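Local coordinates for protein shikimate dehydrogenase (Thermotoga maritima, PDB 3U62) that probably catalyses the reversible NADPH-linked reduction of 3-dehydroshikimate to shikimate, a step in the biosynthesis of chorismate and the aromatic amino acids, at residues L195-I200 with N222-Y227; P205-A210 with K216-G221. All coordinates share one frame; numbering follows the deposited sequence.

Contact 1 of 2, residues L195-I200 with N222-Y227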
ATOM      1  N   LEU A 195       9.984 -15.332  -0.554  1.00  7.69           N
ATOM      2  CA  LEU A 195       8.895 -14.430  -0.186  1.00  7.02           C
ATOM      3  C   LEU A 195       8.037 -14.043  -1.385  1.00  6.70           C
ATOM      4  O   LEU A 195       8.551 -13.591  -2.411  1.00  7.18           O
ATOM      5  CB  LEU A 195       9.441 -13.168   0.499  1.00  7.87           C
ATOM      6  CG  LEU A 195       8.474 -12.008   0.798  1.00  7.38           C
ATOM      7  CD1 LEU A 195       7.457 -12.373   1.873  1.00  8.64           C
ATOM      8  CD2 LEU A 195       9.245 -10.760   1.196  1.00  9.03           C
ATOM      9  N   VAL A 196       6.730 -14.241  -1.244  1.00  6.35           N
ATOM     10  CA  VAL A 196       5.748 -13.682  -2.168  1.00  6.74           C
ATOM     11  C   VAL A 196       4.849 -12.746  -1.365  1.00  7.09           C
ATOM     12  O   VAL A 196       4.177 -13.166  -0.418  1.00  7.42           O
ATOM     13  CB  VAL A 196       4.919 -14.778  -2.886  1.00  7.55           C
ATOM     14  CG1 VAL A 196       3.737 -14.168  -3.640  1.00  7.92           C
ATOM     15  CG2 VAL A 196       5.801 -15.579  -3.840  1.00  8.46           C
ATOM     16  N   TYR A 197       4.862 -11.474  -1.748  1.00  6.95           N
ATOM     17  CA  TYR A 197       4.163 -10.427  -1.022  1.00  7.22           C
ATOM     18  C   TYR A 197       3.203  -9.732  -1.976  1.00  8.20           C
ATOM     19  O   TYR A 197       3.598  -9.299  -3.060  1.00  8.98           O
ATOM     20  CB  TYR A 197       5.188  -9.434  -0.464  1.00  7.83           C
ATOM     21  CG  TYR A 197       4.678  -8.443   0.566  1.00  8.10           C
ATOM     22  CD1 TYR A 197       5.077  -8.533   1.901  1.00  8.82           C
ATOM     23  CD2 TYR A 197       3.833  -7.394   0.203  1.00  8.65           C
ATOM     24  CE1 TYR A 197       4.630  -7.617   2.851  1.00  7.88           C
ATOM     25  CE2 TYR A 197       3.378  -6.475   1.144  1.00  8.04           C
ATOM     26  CZ  TYR A 197       3.780  -6.592   2.463  1.00  7.64           C
ATOM     27  OH  TYR A 197       3.331  -5.685   3.394  1.00  8.22           O
ATOM     28  N   ASP A 198       1.941  -9.638  -1.576  1.00  8.52           N
ATOM     29  CA  ASP A 198       0.929  -8.971  -2.383  1.00  9.73           C
ATOM     30  C   ASP A 198       0.267  -7.890  -1.541  1.00 10.98           C
ATOM     31  O   ASP A 198      -0.209  -8.163  -0.439  1.00 13.39           O
ATOM     32  CB  ASP A 198      -0.110  -9.987  -2.874  1.00 10.61           C
ATOM     33  CG  ASP A 198      -0.842  -9.529  -4.127  1.00 11.89           C
ATOM     34  OD1 ASP A 198      -1.086  -8.313  -4.285  1.00 11.93           O
ATOM     35  OD2 ASP A 198      -1.185 -10.397  -4.960  1.00 12.74           O
ATOM     36  N   VAL A 199       0.248  -6.661  -2.054  1.00  9.64           N
ATOM     37  CA  VAL A 199      -0.371  -5.546  -1.332  1.00 11.05           C
ATOM     38  C   VAL A 199      -1.895  -5.660  -1.316  1.00 12.36           C
ATOM     39  O   VAL A 199      -2.563  -4.998  -0.514  1.00 12.53           O
ATOM     40  CB  VAL A 199       0.051  -4.152  -1.885  1.00 10.90           C
ATOM     41  CG1 VAL A 199       1.571  -3.986  -1.843  1.00  9.86           C
ATOM     42  CG2 VAL A 199      -0.494  -3.926  -3.299  1.00 12.49           C
ATOM     43  N   ILE A 200      -2.436  -6.491  -2.207  1.00 12.59           N
ATOM     44  CA  ILE A 200      -3.873  -6.738  -2.259  1.00 14.48           C
ATOM     45  C   ILE A 200      -4.310  -7.501  -1.012  1.00 15.32           C
ATOM     46  O   ILE A 200      -3.692  -8.494  -0.614  1.00 14.63           O
ATOM     47  CB  ILE A 200      -4.302  -7.456  -3.562  1.00 13.82           C
ATOM     48  CG1 ILE A 200      -3.948  -6.586  -4.773  1.00 13.84           C
ATOM     49  CG2 ILE A 200      -5.804  -7.759  -3.552  1.00 13.79           C
ATOM     50  CD1 ILE A 200      -3.921  -7.323  -6.100  1.00 13.09           C
ATOM     51  N   ASN A 222      -3.099  -7.697   4.155  1.00 11.73           N
ATOM     52  CA  ASN A 222      -3.796  -7.481   5.424  1.00 10.65           C
ATOM     53  C   ASN A 222      -2.911  -6.939   6.553  1.00  9.44           C
ATOM     54  O   ASN A 222      -3.361  -6.096   7.334  1.00 10.10           O
ATOM     55  CB  ASN A 222      -4.555  -8.737   5.870  1.00 12.51           C
ATOM     56  CG  ASN A 222      -3.647  -9.938   6.070  1.00 17.17           C
ATOM     57  OD1 ASN A 222      -2.632 -10.096   5.388  1.00 19.82           O
ATOM     58  ND2 ASN A 222      -4.017 -10.804   7.008  1.00 20.18           N
ATOM     59  N   LEU A 223      -1.669  -7.420   6.641  1.00 10.30           N
ATOM     60  CA  LEU A 223      -0.720  -6.917   7.643  1.00 10.32           C
ATOM     61  C   LEU A 223      -0.317  -5.472   7.362  1.00  8.63           C
ATOM     62  O   LEU A 223      -0.267  -4.648   8.279  1.00  9.10           O
ATOM     63  CB  LEU A 223       0.528  -7.806   7.721  1.00 11.33           C
ATOM     64  CG  LEU A 223       0.497  -9.056   8.609  1.00 15.10           C
ATOM     65  CD1 LEU A 223       1.703  -9.936   8.304  1.00 13.17           C
ATOM     66  CD2 LEU A 223       0.466  -8.689  10.096  1.00 16.57           C
ATOM     67  N   MET A 224      -0.029  -5.177   6.094  1.00  8.31           N
ATOM     68  CA  MET A 224       0.281  -3.820   5.647  1.00  9.24           C
ATOM     69  C   MET A 224      -0.866  -2.868   5.980  1.00  8.39           C
ATOM     70  O   MET A 224      -0.633  -1.766   6.482  1.00  8.31           O
ATOM     71  CB  MET A 224       0.570  -3.809   4.142  1.00 11.40           C
ATOM     72  CG  MET A 224       0.932  -2.449   3.561  1.00 10.86           C
ATOM     73  SD  MET A 224       1.098  -2.523   1.768  1.00 11.88           S
ATOM     74  CE  MET A 224       1.329  -0.790   1.373  1.00 14.02           C
ATOM     75  N   PHE A 225      -2.095  -3.304   5.707  1.00  7.39           N
ATOM     76  CA  PHE A 225      -3.287  -2.520   6.020  1.00  8.09           C
ATOM     77  C   PHE A 225      -3.412  -2.257   7.520  1.00  8.35           C
ATOM     78  O   PHE A 225      -3.685  -1.130   7.938  1.00  7.95           O
ATOM     79  CB  PHE A 225      -4.559  -3.206   5.503  1.00  8.06           C
ATOM     80  CG  PHE A 225      -5.820  -2.489   5.894  1.00  7.73           C
ATOM     81  CD1 PHE A 225      -6.295  -1.428   5.130  1.00 10.11           C
ATOM     82  CD2 PHE A 225      -6.516  -2.853   7.044  1.00  9.96           C
ATOM     83  CE1 PHE A 225      -7.453  -0.748   5.495  1.00 11.17           C
ATOM     84  CE2 PHE A 225      -7.673  -2.179   7.419  1.00 12.62           C
ATOM     85  CZ  PHE A 225      -8.144  -1.124   6.644  1.00 10.60           C
ATOM     86  N   TYR A 226      -3.223  -3.311   8.312  1.00  7.85           N
ATOM     87  CA  TYR A 226      -3.280  -3.249   9.771  1.00  7.69           C
ATOM     88  C   TYR A 226      -2.315  -2.202  10.319  1.00  8.50           C
ATOM     89  O   TYR A 226      -2.709  -1.348  11.116  1.00  8.47           O
ATOM     90  CB  TYR A 226      -2.961  -4.633  10.349  1.00  9.05           C
ATOM     91  CG  TYR A 226      -2.992  -4.757  11.859  1.00  8.45           C
ATOM     92  CD1 TYR A 226      -4.183  -5.028  12.533  1.00  8.89           C
ATOM     93  CD2 TYR A 226      -1.821  -4.647  12.612  1.00 11.47           C
ATOM     94  CE1 TYR A 226      -4.213  -5.161  13.920  1.00 11.55           C
ATOM     95  CE2 TYR A 226      -1.839  -4.775  13.999  1.00 12.24           C
ATOM     96  CZ  TYR A 226      -3.037  -5.034  14.645  1.00 12.19           C
ATOM     97  OH  TYR A 226      -3.061  -5.163  16.015  1.00 15.87           O
ATOM     98  N   TYR A 227      -1.062  -2.259   9.876  1.00  8.40           N
ATOM     99  CA  TYR A 227      -0.032  -1.379  10.418  1.00  8.38           C
ATOM    100  C   TYR A 227      -0.077   0.054   9.886  1.00  8.06           C
ATOM    101  O   TYR A 227       0.307   0.982  10.603  1.00  8.37           O
ATOM    102  CB  TYR A 227       1.358  -1.992  10.252  1.00  9.27           C
ATOM    103  CG  TYR A 227       1.621  -3.157  11.182  1.00 10.16           C
ATOM    104  CD1 TYR A 227       1.846  -4.439  10.679  1.00  9.86           C
ATOM    105  CD2 TYR A 227       1.647  -2.980  12.567  1.00 10.88           C
ATOM    106  CE1 TYR A 227       2.092  -5.514  11.526  1.00 13.64           C
ATOM    107  CE2 TYR A 227       1.890  -4.046  13.426  1.00 13.05           C
ATOM    108  CZ  TYR A 227       2.114  -5.309  12.898  1.00 12.18           C
ATOM    109  OH  TYR A 227       2.353  -6.366  13.744  1.00 19.06           O
TER
HETATM  110  O   HOH W   1       1.224  -7.168   4.503  1.00 13.39           O
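Tyr197 and Val199 meet Met224 where the end of a Rossmann-type strand and the loop after it face the start of a helix. Strand 195-198 belongs to the parallel sheet of the NADP-binding domain. Helix 222-235 follows the last strand of that sheet. Val199 is predicted to contact NADP(+), so the contact probably lies beside the cofactor site.

The apolar part is small and rests on Met224. Met224 starts out from the helix toward 195-200. CG is anti to the backbone N (chi1 -179°), and the chain stays extended beyond CG. This carries SD to Val199, where it lies 3.9 Å from CG1 of that residue. The two side chains run alongside each other and point the same way. Met224 also touches Asp94 and Val98 of helix 94-101; Asp94 is a predicted shikimate-binding residue.

The polar part runs through the Tyr197 hydroxyl. It hydrogen-bonds to Ser101 OG on helix 94-101 and also to a water. With CG anti to the backbone N (chi1 -167°), the Tyr197 ring extends from the strand toward the helix start. The side chain crosses Met224 at about a right angle, and Tyr197 OH makes a van der Waals contact with Met224 CB at 3.4 Å. Tyr197 OH is 2.8 Å from the water oxygen. The same water accepts from the Met224 backbone N, also at 2.8 Å. An amide in the first turn of the helix, with no earlier carbonyl of that helix to donate to, is thus satisfied by the water. The Tyr197 ring stacks on Phe171 of the neighbouring strand 169-172.

An Asx turn shapes the exit from the strand just beyond Tyr197. Ile200 N donates to Asp198 OD1 at 3.1 Å, nearly straight at 163°, and meets that oxygen from above the carboxylate plane.

Contact 2 of 2, residues P205-A210 with K216-G221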
ATOM      1  N   PRO A 205      -4.663 -14.805  -7.349  1.00 12.06           N
ATOM      2  CA  PRO A 205      -4.044 -15.951  -8.013  1.00 11.86           C
ATOM      3  C   PRO A 205      -2.555 -16.115  -7.676  1.00 12.83           C
ATOM      4  O   PRO A 205      -2.088 -17.245  -7.525  1.00 12.00           O
ATOM      5  CB  PRO A 205      -4.233 -15.633  -9.495  1.00 12.54           C
ATOM      6  CG  PRO A 205      -5.501 -14.859  -9.535  1.00 14.36           C
ATOM      7  CD  PRO A 205      -5.483 -14.012  -8.286  1.00 12.93           C
ATOM      8  N   LEU A 206      -1.831 -15.000  -7.556  1.00 11.71           N
ATOM      9  CA  LEU A 206      -0.415 -15.022  -7.182  1.00 10.89           C
ATOM     10  C   LEU A 206      -0.189 -15.673  -5.814  1.00 10.11           C
ATOM     11  O   LEU A 206       0.678 -16.539  -5.668  1.00 10.19           O
ATOM     12  CB  LEU A 206       0.179 -13.606  -7.202  1.00 10.66           C
ATOM     13  CG  LEU A 206       1.629 -13.417  -6.732  1.00 11.59           C
ATOM     14  CD1 LEU A 206       2.623 -14.103  -7.666  1.00 13.35           C
ATOM     15  CD2 LEU A 206       1.957 -11.940  -6.593  1.00 10.84           C
ATOM     16  N   VAL A 207      -0.976 -15.249  -4.825  1.00 11.06           N
ATOM     17  CA  VAL A 207      -0.896 -15.780  -3.463  1.00 11.46           C
ATOM     18  C   VAL A 207      -1.246 -17.270  -3.431  1.00 11.84           C
ATOM     19  O   VAL A 207      -0.539 -18.067  -2.807  1.00 11.43           O
ATOM     20  CB  VAL A 207      -1.806 -14.973  -2.492  1.00 12.37           C
ATOM     21  CG1 VAL A 207      -1.983 -15.692  -1.160  1.00 12.79           C
ATOM     22  CG2 VAL A 207      -1.240 -13.576  -2.267  1.00 13.36           C
ATOM     23  N   VAL A 208      -2.330 -17.631  -4.116  1.00 12.37           N
ATOM     24  CA  VAL A 208      -2.788 -19.018  -4.201  1.00 13.92           C
ATOM     25  C   VAL A 208      -1.739 -19.916  -4.870  1.00 13.15           C
ATOM     26  O   VAL A 208      -1.490 -21.033  -4.407  1.00 13.19           O
ATOM     27  CB  VAL A 208      -4.162 -19.120  -4.924  1.00 14.15           C
ATOM     28  CG1 VAL A 208      -4.565 -20.575  -5.153  1.00 16.46           C
ATOM     29  CG2 VAL A 208      -5.240 -18.395  -4.125  1.00 16.34           C
ATOM     30  N   LYS A 209      -1.126 -19.418  -5.943  1.00 13.00           N
ATOM     31  CA  LYS A 209      -0.069 -20.145  -6.647  1.00 13.49           C
ATOM     32  C   LYS A 209       1.149 -20.354  -5.750  1.00 13.64           C
ATOM     33  O   LYS A 209       1.713 -21.450  -5.711  1.00 13.92           O
ATOM     34  CB  LYS A 209       0.343 -19.392  -7.918  1.00 13.89           C
ATOM     35  CG  LYS A 209       1.195 -20.209  -8.899  1.00 19.33           C
ATOM     36  CD  LYS A 209       0.373 -20.738 -10.067  1.00 30.34           C
ATOM     37  CE  LYS A 209      -0.282 -22.081  -9.755  1.00 28.85           C
ATOM     38  NZ  LYS A 209      -1.111 -22.573 -10.890  1.00 31.84           N
ATOM     39  N   ALA A 210       1.545 -19.299  -5.039  1.00 11.05           N
ATOM     40  CA  ALA A 210       2.682 -19.353  -4.121  1.00 12.14           C
ATOM     41  C   ALA A 210       2.490 -20.421  -3.046  1.00 12.15           C
ATOM     42  O   ALA A 210       3.440 -21.110  -2.670  1.00 11.39           O
ATOM     43  CB  ALA A 210       2.916 -17.994  -3.489  1.00 10.72           C
ATOM     44  N   LYS A 216       8.152 -20.123   1.225  1.00  7.53           N
ATOM     45  CA  LYS A 216       8.328 -19.988   2.675  1.00  8.43           C
ATOM     46  C   LYS A 216       7.387 -18.960   3.304  1.00  8.36           C
ATOM     47  O   LYS A 216       6.577 -19.303   4.171  1.00  7.61           O
ATOM     48  CB  LYS A 216       9.787 -19.654   3.007  1.00 10.14           C
ATOM     49  CG  LYS A 216      10.106 -19.625   4.496  1.00 13.66           C
ATOM     50  CD  LYS A 216      11.567 -19.288   4.732  1.00 18.11           C
ATOM     51  CE  LYS A 216      11.933 -19.397   6.201  1.00 23.47           C
ATOM     52  NZ  LYS A 216      13.383 -19.126   6.432  1.00 29.76           N
ATOM     53  N   HIS A 217       7.496 -17.708   2.867  1.00  7.81           N
ATOM     54  CA  HIS A 217       6.623 -16.648   3.355  1.00  8.68           C
ATOM     55  C   HIS A 217       5.720 -16.125   2.254  1.00  8.27           C
ATOM     56  O   HIS A 217       6.188 -15.676   1.204  1.00  8.02           O
ATOM     57  CB  HIS A 217       7.427 -15.494   3.948  1.00  9.76           C
ATOM     58  CG  HIS A 217       8.229 -15.868   5.152  1.00 10.28           C
ATOM     59  ND1 HIS A 217       7.660 -16.362   6.308  1.00 17.09           N
ATOM     60  CD2 HIS A 217       9.560 -15.788   5.392  1.00 12.72           C
ATOM     61  CE1 HIS A 217       8.610 -16.586   7.199  1.00 12.44           C
ATOM     62  NE2 HIS A 217       9.770 -16.247   6.667  1.00 16.39           N
ATOM     63  N   ILE A 218       4.417 -16.199   2.504  1.00  8.01           N
ATOM     64  CA  ILE A 218       3.416 -15.669   1.590  1.00  8.21           C
ATOM     65  C   ILE A 218       2.552 -14.687   2.367  1.00  8.67           C
ATOM     66  O   ILE A 218       1.736 -15.084   3.208  1.00 11.35           O
ATOM     67  CB  ILE A 218       2.564 -16.790   0.961  1.00  9.29           C
ATOM     68  CG1 ILE A 218       3.469 -17.798   0.248  1.00 11.05           C
ATOM     69  CG2 ILE A 218       1.546 -16.207  -0.016  1.00 11.86           C
ATOM     70  CD1 ILE A 218       2.933 -19.221   0.240  1.00 13.17           C
ATOM     71  N   ILE A 219       2.751 -13.402   2.089  1.00  8.29           N
ATOM     72  CA  ILE A 219       2.115 -12.342   2.859  1.00  9.47           C
ATOM     73  C   ILE A 219       1.179 -11.522   1.973  1.00 10.10           C
ATOM     74  O   ILE A 219       1.610 -10.929   0.982  1.00  9.42           O
ATOM     75  CB  ILE A 219       3.176 -11.429   3.543  1.00  9.08           C
ATOM     76  CG1 ILE A 219       4.070 -12.257   4.477  1.00 11.28           C
ATOM     77  CG2 ILE A 219       2.502 -10.295   4.312  1.00 11.20           C
ATOM     78  CD1 ILE A 219       5.394 -11.580   4.869  1.00 16.03           C
ATOM     79  N   LYS A 220      -0.105 -11.512   2.330  1.00 10.89           N
ATOM     80  CA  LYS A 220      -1.097 -10.678   1.649  1.00 11.68           C
ATOM     81  C   LYS A 220      -1.106  -9.277   2.254  1.00 10.77           C
ATOM     82  O   LYS A 220      -0.369  -8.995   3.201  1.00 10.63           O
ATOM     83  CB  LYS A 220      -2.503 -11.279   1.748  1.00 14.32           C
ATOM     84  CG  LYS A 220      -2.642 -12.727   1.314  1.00 23.27           C
ATOM     85  CD  LYS A 220      -4.101 -13.168   1.385  1.00 25.79           C
ATOM     86  CE  LYS A 220      -4.630 -13.204   2.820  1.00 27.61           C
ATOM     87  NZ  LYS A 220      -6.075 -13.563   2.867  1.00 29.61           N
ATOM     88  N   GLY A 221      -1.957  -8.410   1.713  1.00 11.03           N
ATOM     89  CA  GLY A 221      -1.982  -7.003   2.104  1.00 10.31           C
ATOM     90  C   GLY A 221      -2.619  -6.677   3.444  1.00 10.06           C
ATOM     91  O   GLY A 221      -2.672  -5.507   3.829  1.00  9.98           O
TER
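The last beta-alpha-beta unit of the parallel sheet supplies this contact, in which helix 205-213 packs against strand 217-219. Ile218 is the central residue. Ile218 leaves the strand toward the helix, and its two branches part to meet different helical residues. The CG2 methyl lies 3.7 Å from Val207 CG1. These two side chains cross at a slant. The other branch starts at CG1, beside the backbone N (chi1 -57°), and goes to Ala210. Ile218 CG1 is 3.8 Å from Ala210 CB. The terminal CD1 reaches past that methyl to the helix backbone, 3.5 Å from Ala210 O. Val207 and Ala210 are three residues apart, so they sit on the same side of the helix, about one turn apart.

The unit begins at strand 195-198, passes through this helix and returns in strand 217-219, next to and parallel with the first strand. Such crossovers build the Rossmann-type domain. Here the helix covers one face of the sheet near its edge strand: Leu206 and Ala210 also touch Val196 on the adjoining strand. An alanine in place of Ile218 would probably open a gap between strand and helix, since Val207 CG1 would lose the CG2 methyl and Ala210 the CG1–CD1 branch.

Just past the strand, the aliphatic part of Lys220 also touches Val207. Its CG sits over the fork of Val207, 3.9 Å from both Val207 CG1 and Val207 CG2, and the two side chains cross at about a right angle. The lysine chain then bends at chi3 (-66°). Its charged end makes a salt bridge to Asp203, just before the helix: Lys220 NZ binds Asp203 OD1.

How the contacts relate
Contacts 1 and 2 each hold one of two neighbouring strands of the same parallel sheet, and their centres are 10 Å apart. Contact 1 joins 195-198 to the helix after the last strand; contact 2 joins the last strand to the helix before it. The strands themselves are paired through the backbone: Asp198 N lies 2.9 Å from Ile219 O, a probable hydrogen bond. Tyr197 and Ile219 also pack together. Contact 1 is buried near the middle of the chain, between predicted cofactor and substrate residues, and it mixes water-mediated bonding with apolar touches. Contact 2 lies farther out and is only partly buried. Its touches are mostly between aliphatic side chains, with no hydrogen bond between the two segments.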